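Local coordinates for AxyAgu115A (Amphibacillus xylanus NBRC 15112, PDB 6NPS), which probably acts as a family GH115 alpha-glucuronidase, a glycoside hydrolase that removes glucuronic acid side groups from arabinoglucuronoxylan, at residues I796-T807 / D844-F852. The protein carries 3 engineered substitutions. Numbering follows the deposited sequence.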
ATOM      1  N   ILE A 796      19.144   1.073  25.214  1.00 35.42           N
ATOM      2  CA  ILE A 796      19.358   1.507  26.592  1.00 39.82           C
ATOM      3  C   ILE A 796      18.326   2.575  26.909  1.00 38.46           C
ATOM      4  O   ILE A 796      18.285   3.600  26.228  1.00 36.43           O
ATOM      5  CB  ILE A 796      20.766   2.097  26.780  1.00 38.50           C
ATOM      6  CG1 ILE A 796      21.844   1.051  26.493  1.00 37.85           C
ATOM      7  CG2 ILE A 796      20.914   2.670  28.185  1.00 38.61           C
ATOM      8  CD1 ILE A 796      23.231   1.641  26.374  1.00 39.52           C
ATOM      9  N   GLU A 797      17.495   2.359  27.927  1.00 39.59           N
ATOM     10  CA  GLU A 797      16.735   3.506  28.413  1.00 37.93           C
ATOM     11  C   GLU A 797      17.703   4.427  29.150  1.00 36.40           C
ATOM     12  O   GLU A 797      18.583   3.970  29.890  1.00 37.80           O
ATOM     13  CB  GLU A 797      15.563   3.093  29.298  1.00 39.86           C
ATOM     14  CG  GLU A 797      14.718   1.970  28.714  1.00 51.65           C
ATOM     15  CD  GLU A 797      13.517   2.413  27.861  1.00 64.13           C
ATOM     16  OE1 GLU A 797      13.488   3.537  27.304  1.00 66.28           O
ATOM     17  OE2 GLU A 797      12.578   1.595  27.749  1.00 71.41           O
ATOM     18  N   ALA A 798      17.582   5.728  28.880  1.00 32.38           N
ATOM     19  CA  ALA A 798      18.605   6.677  29.287  1.00 33.71           C
ATOM     20  C   ALA A 798      18.784   6.701  30.801  1.00 30.88           C
ATOM     21  O   ALA A 798      19.861   7.043  31.299  1.00 34.71           O
ATOM     22  CB  ALA A 798      18.236   8.078  28.734  1.00 34.21           C
ATOM     23  N   GLU A 799      17.741   6.359  31.548  1.00 30.86           N
ATOM     24  CA  GLU A 799      17.845   6.315  33.001  1.00 39.11           C
ATOM     25  C   GLU A 799      18.780   5.207  33.507  1.00 37.40           C
ATOM     26  O   GLU A 799      19.249   5.286  34.648  1.00 35.06           O
ATOM     27  CB  GLU A 799      16.429   6.175  33.562  1.00 47.89           C
ATOM     28  CG  GLU A 799      16.267   5.321  34.754  1.00 59.91           C
ATOM     29  CD  GLU A 799      14.819   4.990  35.062  1.00 64.30           C
ATOM     30  OE1 GLU A 799      13.909   5.764  34.684  1.00 53.77           O
ATOM     31  OE2 GLU A 799      14.605   3.958  35.739  1.00 76.47           O
ATOM     32  N   HIS A 800      19.129   4.229  32.671  1.00 33.07           N
ATOM     33  CA  HIS A 800      19.983   3.106  33.117  1.00 38.01           C
ATOM     34  C   HIS A 800      21.477   3.342  32.875  1.00 39.35           C
ATOM     35  O   HIS A 800      22.219   2.458  32.428  1.00 38.07           O
ATOM     36  CB  HIS A 800      19.505   1.812  32.461  1.00 35.95           C
ATOM     37  CG  HIS A 800      18.154   1.402  32.938  1.00 38.31           C
ATOM     38  ND1 HIS A 800      17.191   0.864  32.115  1.00 40.51           N
ATOM     39  CD2 HIS A 800      17.583   1.509  34.162  1.00 40.71           C
ATOM     40  CE1 HIS A 800      16.086   0.650  32.807  1.00 40.97           C
ATOM     41  NE2 HIS A 800      16.299   1.032  34.054  1.00 42.59           N
ATOM     42  N   PHE A 801      21.954   4.532  33.241  1.00 36.69           N
ATOM     43  CA  PHE A 801      23.382   4.778  33.267  1.00 34.18           C
ATOM     44  C   PHE A 801      24.020   4.077  34.456  1.00 40.54           C
ATOM     45  O   PHE A 801      23.386   3.858  35.492  1.00 41.20           O
ATOM     46  CB  PHE A 801      23.676   6.267  33.338  1.00 38.43           C
ATOM     47  CG  PHE A 801      22.902   6.982  34.385  1.00 35.75           C
ATOM     48  CD1 PHE A 801      21.738   7.646  34.054  1.00 41.33           C
ATOM     49  CD2 PHE A 801      23.344   7.014  35.692  1.00 38.54           C
ATOM     50  CE1 PHE A 801      21.015   8.337  35.009  1.00 39.86           C
ATOM     51  CE2 PHE A 801      22.617   7.695  36.665  1.00 41.70           C
ATOM     52  CZ  PHE A 801      21.447   8.377  36.303  1.00 33.96           C
ATOM     53  N   ALA A 802      25.297   3.745  34.301  1.00 40.29           N
ATOM     54  CA  ALA A 802      26.036   3.058  35.346  1.00 42.22           C
ATOM     55  C   ALA A 802      26.517   4.026  36.411  1.00 44.47           C
ATOM     56  O   ALA A 802      26.582   3.661  37.584  1.00 40.18           O
ATOM     57  CB  ALA A 802      27.233   2.298  34.741  1.00 38.40           C
ATOM     58  N   THR A 803      26.857   5.248  36.030  1.00 41.58           N
ATOM     59  CA  THR A 803      27.283   6.236  37.005  1.00 43.59           C
ATOM     60  C   THR A 803      27.097   7.608  36.385  1.00 41.20           C
ATOM     61  O   THR A 803      26.767   7.724  35.205  1.00 37.24           O
ATOM     62  CB  THR A 803      28.737   6.010  37.444  1.00 52.10           C
ATOM     63  OG1 THR A 803      28.966   6.712  38.670  1.00 62.45           O
ATOM     64  CG2 THR A 803      29.719   6.482  36.385  1.00 47.81           C
ATOM     65  N   GLN A 804      27.293   8.641  37.201  1.00 40.30           N
ATOM     66  CA  GLN A 804      27.098  10.016  36.753  1.00 40.96           C
ATOM     67  C   GLN A 804      27.994  10.910  37.588  1.00 46.60           C
ATOM     68  O   GLN A 804      28.354  10.577  38.722  1.00 48.54           O
ATOM     69  CB  GLN A 804      25.636  10.447  36.855  1.00 41.86           C
ATOM     70  CG  GLN A 804      25.118  10.806  38.245  1.00 49.46           C
ATOM     71  CD  GLN A 804      23.635  11.185  38.199  1.00 56.15           C
ATOM     72  OE1 GLN A 804      23.246  12.165  37.549  1.00 60.89           O
ATOM     73  NE2 GLN A 804      22.797  10.403  38.907  1.00 49.45           N
ATOM     74  N   LYS A 805      28.402  12.033  37.015  1.00 44.43           N
ATOM     75  CA  LYS A 805      29.210  12.963  37.782  1.00 43.44           C
ATOM     76  C   LYS A 805      28.550  14.324  37.723  1.00 44.48           C
ATOM     77  O   LYS A 805      28.238  14.827  36.632  1.00 41.55           O
ATOM     78  CB  LYS A 805      30.654  13.029  37.289  1.00 45.28           C
ATOM     79  CG  LYS A 805      31.592  13.586  38.368  1.00 54.79           C
ATOM     80  CD  LYS A 805      33.057  13.348  38.048  1.00 67.78           C
ATOM     81  CE  LYS A 805      33.335  11.863  37.716  1.00 72.66           C
ATOM     82  NZ  LYS A 805      34.769  11.434  37.810  1.00 74.95           N
ATOM     83  N   ALA A 806      28.296  14.885  38.897  1.00 39.34           N
ATOM     84  CA  ALA A 806      27.792  16.242  38.985  1.00 45.63           C
ATOM     85  C   ALA A 806      28.971  17.202  39.118  1.00 49.86           C
ATOM     86  O   ALA A 806      30.104  16.793  39.377  1.00 46.70           O
ATOM     87  CB  ALA A 806      26.830  16.371  40.166  1.00 44.47           C
ATOM     88  N   THR A 807      28.717  18.489  38.900  1.00 45.40           N
ATOM     89  CA  THR A 807      29.722  19.492  39.222  1.00 48.10           C
ATOM     90  C   THR A 807      29.092  20.481  40.194  1.00 46.30           C
ATOM     91  O   THR A 807      27.863  20.564  40.316  1.00 45.04           O
ATOM     92  CB  THR A 807      30.285  20.218  37.949  1.00 51.74           C
ATOM     93  OG1 THR A 807      29.250  20.933  37.270  1.00 46.17           O
ATOM     94  CG2 THR A 807      30.922  19.214  36.959  1.00 52.42           C
ATOM     95  N   ASP A 844      32.419  22.757  33.496  1.00 44.78           N
ATOM     96  CA  ASP A 844      31.306  22.581  34.417  1.00 45.59           C
ATOM     97  C   ASP A 844      30.263  21.573  33.933  1.00 44.10           C
ATOM     98  O   ASP A 844      29.259  21.373  34.622  1.00 43.32           O
ATOM     99  CB  ASP A 844      30.624  23.938  34.662  1.00 44.00           C
ATOM    100  CG  ASP A 844      30.127  24.589  33.358  1.00 48.96           C
ATOM    101  OD1 ASP A 844      29.403  25.603  33.408  1.00 49.12           O
ATOM    102  OD2 ASP A 844      30.441  24.063  32.266  1.00 50.33           O
ATOM    103  N   ALA A 845      30.439  20.950  32.767  1.00 42.45           N
ATOM    104  CA  ALA A 845      29.397  20.065  32.235  1.00 43.88           C
ATOM    105  C   ALA A 845      29.285  18.785  33.062  1.00 40.31           C
ATOM    106  O   ALA A 845      30.279  18.086  33.228  1.00 37.71           O
ATOM    107  CB  ALA A 845      29.693  19.691  30.788  1.00 41.53           C
ATOM    108  N   PRO A 846      28.100  18.422  33.539  1.00 36.58           N
ATOM    109  CA  PRO A 846      27.914  17.095  34.143  1.00 38.37           C
ATOM    110  C   PRO A 846      27.784  16.019  33.069  1.00 38.42           C
ATOM    111  O   PRO A 846      27.501  16.296  31.895  1.00 36.73           O
ATOM    112  CB  PRO A 846      26.589  17.232  34.897  1.00 37.14           C
ATOM    113  CG  PRO A 846      25.776  18.140  33.969  1.00 34.10           C
ATOM    114  CD  PRO A 846      26.830  19.172  33.445  1.00 36.32           C
ATOM    115  N   PHE A 847      27.951  14.768  33.492  1.00 34.77           N
ATOM    116  CA  PHE A 847      27.822  13.656  32.559  1.00 37.89           C
ATOM    117  C   PHE A 847      27.136  12.465  33.214  1.00 37.11           C
ATOM    118  O   PHE A 847      27.023  12.372  34.442  1.00 37.51           O
ATOM    119  CB  PHE A 847      29.183  13.251  31.928  1.00 37.12           C
ATOM    120  CG  PHE A 847      30.199  12.655  32.869  1.00 42.59           C
ATOM    121  CD1 PHE A 847      30.155  11.310  33.197  1.00 43.20           C
ATOM    122  CD2 PHE A 847      31.269  13.415  33.337  1.00 42.70           C
ATOM    123  CE1 PHE A 847      31.100  10.746  34.015  1.00 48.09           C
ATOM    124  CE2 PHE A 847      32.232  12.849  34.161  1.00 47.86           C
ATOM    125  CZ  PHE A 847      32.145  11.505  34.495  1.00 49.31           C
ATOM    126  N   VAL A 848      26.626  11.582  32.359  1.00 34.98           N
ATOM    127  CA  VAL A 848      26.202  10.239  32.740  1.00 36.79           C
ATOM    128  C   VAL A 848      27.068   9.274  31.954  1.00 38.70           C
ATOM    129  O   VAL A 848      27.538   9.588  30.856  1.00 36.12           O
ATOM    130  CB  VAL A 848      24.700   9.953  32.487  1.00 36.01           C
ATOM    131  CG1 VAL A 848      23.850  10.720  33.511  1.00 34.50           C
ATOM    132  CG2 VAL A 848      24.299  10.313  31.059  1.00 31.33           C
ATOM    133  N   GLU A 849      27.293   8.101  32.526  1.00 36.68           N
ATOM    134  CA  GLU A 849      28.189   7.124  31.925  1.00 40.81           C
ATOM    135  C   GLU A 849      27.480   5.783  31.793  1.00 40.50           C
ATOM    136  O   GLU A 849      26.946   5.261  32.773  1.00 40.49           O
ATOM    137  CB  GLU A 849      29.462   6.998  32.770  1.00 40.49           C
ATOM    138  CG  GLU A 849      30.508   5.998  32.279  1.00 48.53           C
ATOM    139  CD  GLU A 849      31.753   6.006  33.185  1.00 58.35           C
ATOM    140  OE1 GLU A 849      32.468   7.032  33.211  1.00 62.63           O
ATOM    141  OE2 GLU A 849      32.005   4.999  33.883  1.00 62.44           O
ATOM    142  N   TYR A 850      27.507   5.228  30.585  1.00 37.18           N
ATOM    143  CA  TYR A 850      26.916   3.941  30.256  1.00 37.60           C
ATOM    144  C   TYR A 850      28.023   2.939  29.984  1.00 41.50           C
ATOM    145  O   TYR A 850      29.060   3.294  29.414  1.00 45.00           O
ATOM    146  CB  TYR A 850      26.002   4.061  29.032  1.00 33.28           C
ATOM    147  CG  TYR A 850      24.914   5.070  29.216  1.00 36.52           C
ATOM    148  CD1 TYR A 850      23.665   4.683  29.661  1.00 34.49           C
ATOM    149  CD2 TYR A 850      25.131   6.424  28.956  1.00 37.28           C
ATOM    150  CE1 TYR A 850      22.666   5.592  29.838  1.00 33.00           C
ATOM    151  CE2 TYR A 850      24.127   7.335  29.139  1.00 36.62           C
ATOM    152  CZ  TYR A 850      22.907   6.917  29.590  1.00 32.60           C
ATOM    153  OH  TYR A 850      21.905   7.817  29.794  1.00 37.26           O
ATOM    154  N   HIS A 851      27.827   1.696  30.424  1.00 37.79           N
ATOM    155  CA  HIS A 851      28.800   0.630  30.200  1.00 35.70           C
ATOM    156  C   HIS A 851      28.178  -0.373  29.245  1.00 38.16           C
ATOM    157  O   HIS A 851      27.013  -0.738  29.417  1.00 38.59           O
ATOM    158  CB  HIS A 851      29.202  -0.064  31.520  1.00 38.92           C
ATOM    159  CG  HIS A 851      30.036   0.797  32.419  1.00 47.89           C
ATOM    160  ND1 HIS A 851      30.363   0.440  33.710  1.00 51.08           N
ATOM    161  CD2 HIS A 851      30.598   2.014  32.211  1.00 50.43           C
ATOM    162  CE1 HIS A 851      31.102   1.391  34.255  1.00 53.85           C
ATOM    163  NE2 HIS A 851      31.258   2.359  33.367  1.00 53.59           N
ATOM    164  N   PHE A 852      28.929  -0.803  28.234  1.00 41.77           N
ATOM    165  CA  PHE A 852      28.360  -1.757  27.287  1.00 43.13           C
ATOM    166  C   PHE A 852      29.466  -2.606  26.672  1.00 44.51           C
ATOM    167  O   PHE A 852      30.626  -2.177  26.585  1.00 47.70           O
ATOM    168  CB  PHE A 852      27.525  -1.053  26.186  1.00 42.10           C
ATOM    169  CG  PHE A 852      28.329  -0.191  25.249  1.00 45.20           C
ATOM    170  CD1 PHE A 852      28.726  -0.674  24.008  1.00 44.64           C
ATOM    171  CD2 PHE A 852      28.675   1.111  25.599  1.00 46.73           C
ATOM    172  CE1 PHE A 852      29.467   0.132  23.130  1.00 48.53           C
ATOM    173  CE2 PHE A 852      29.414   1.913  24.740  1.00 46.45           C
ATOM    174  CZ  PHE A 852      29.814   1.425  23.503  1.00 47.91           C
TER
HETATM  175  O   HOH W   1      25.090   1.423  31.677  1.00 33.13           O
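Phe801 and Tyr850 meet at the apolar centre, with CB of Phe801 set over one face of the Tyr850 ring, 3.7 Å above its plane. Ile796 CG2 approaches the same ring obliquely, 3.7 Å from Tyr850 CD1. Val848 CG1 lies over one face of the Phe801 ring, offset toward the rim. Lys805 lies alongside Phe847, its CB over the ring face, and its chain bends at chi3 (-52°), bringing CE to 3.5 Å from Phe847 CZ.

Tyr850 OH donates to Ala798 O at 2.7 Å, in the carbonyl plane on a lone pair. With an alanine here, Ala798 O would probably lose this donor and a gap would open between Ile796 and Phe801.

In the GH115 C-terminal domain, the 797-800 turn leads into strand 803-805, which pairs antiparallel with 847-849; at a classic beta bulge Ala802 N and Thr803 N both donate to Glu849 O. Ala802 CB sits over the centre of the His851 imidazole, whose NE2 donates to Glu849 OE2 at 2.8 Å; Glu849 OE1 salt-bridges Arg931 on strand 926-934.

Ring packing by Ile796 and Phe801 thus flanks the turn, which the Tyr850 hydroxyl and a water tie to the strand; the carboxylate, shared between histidine and arginine, is probably kept ionised.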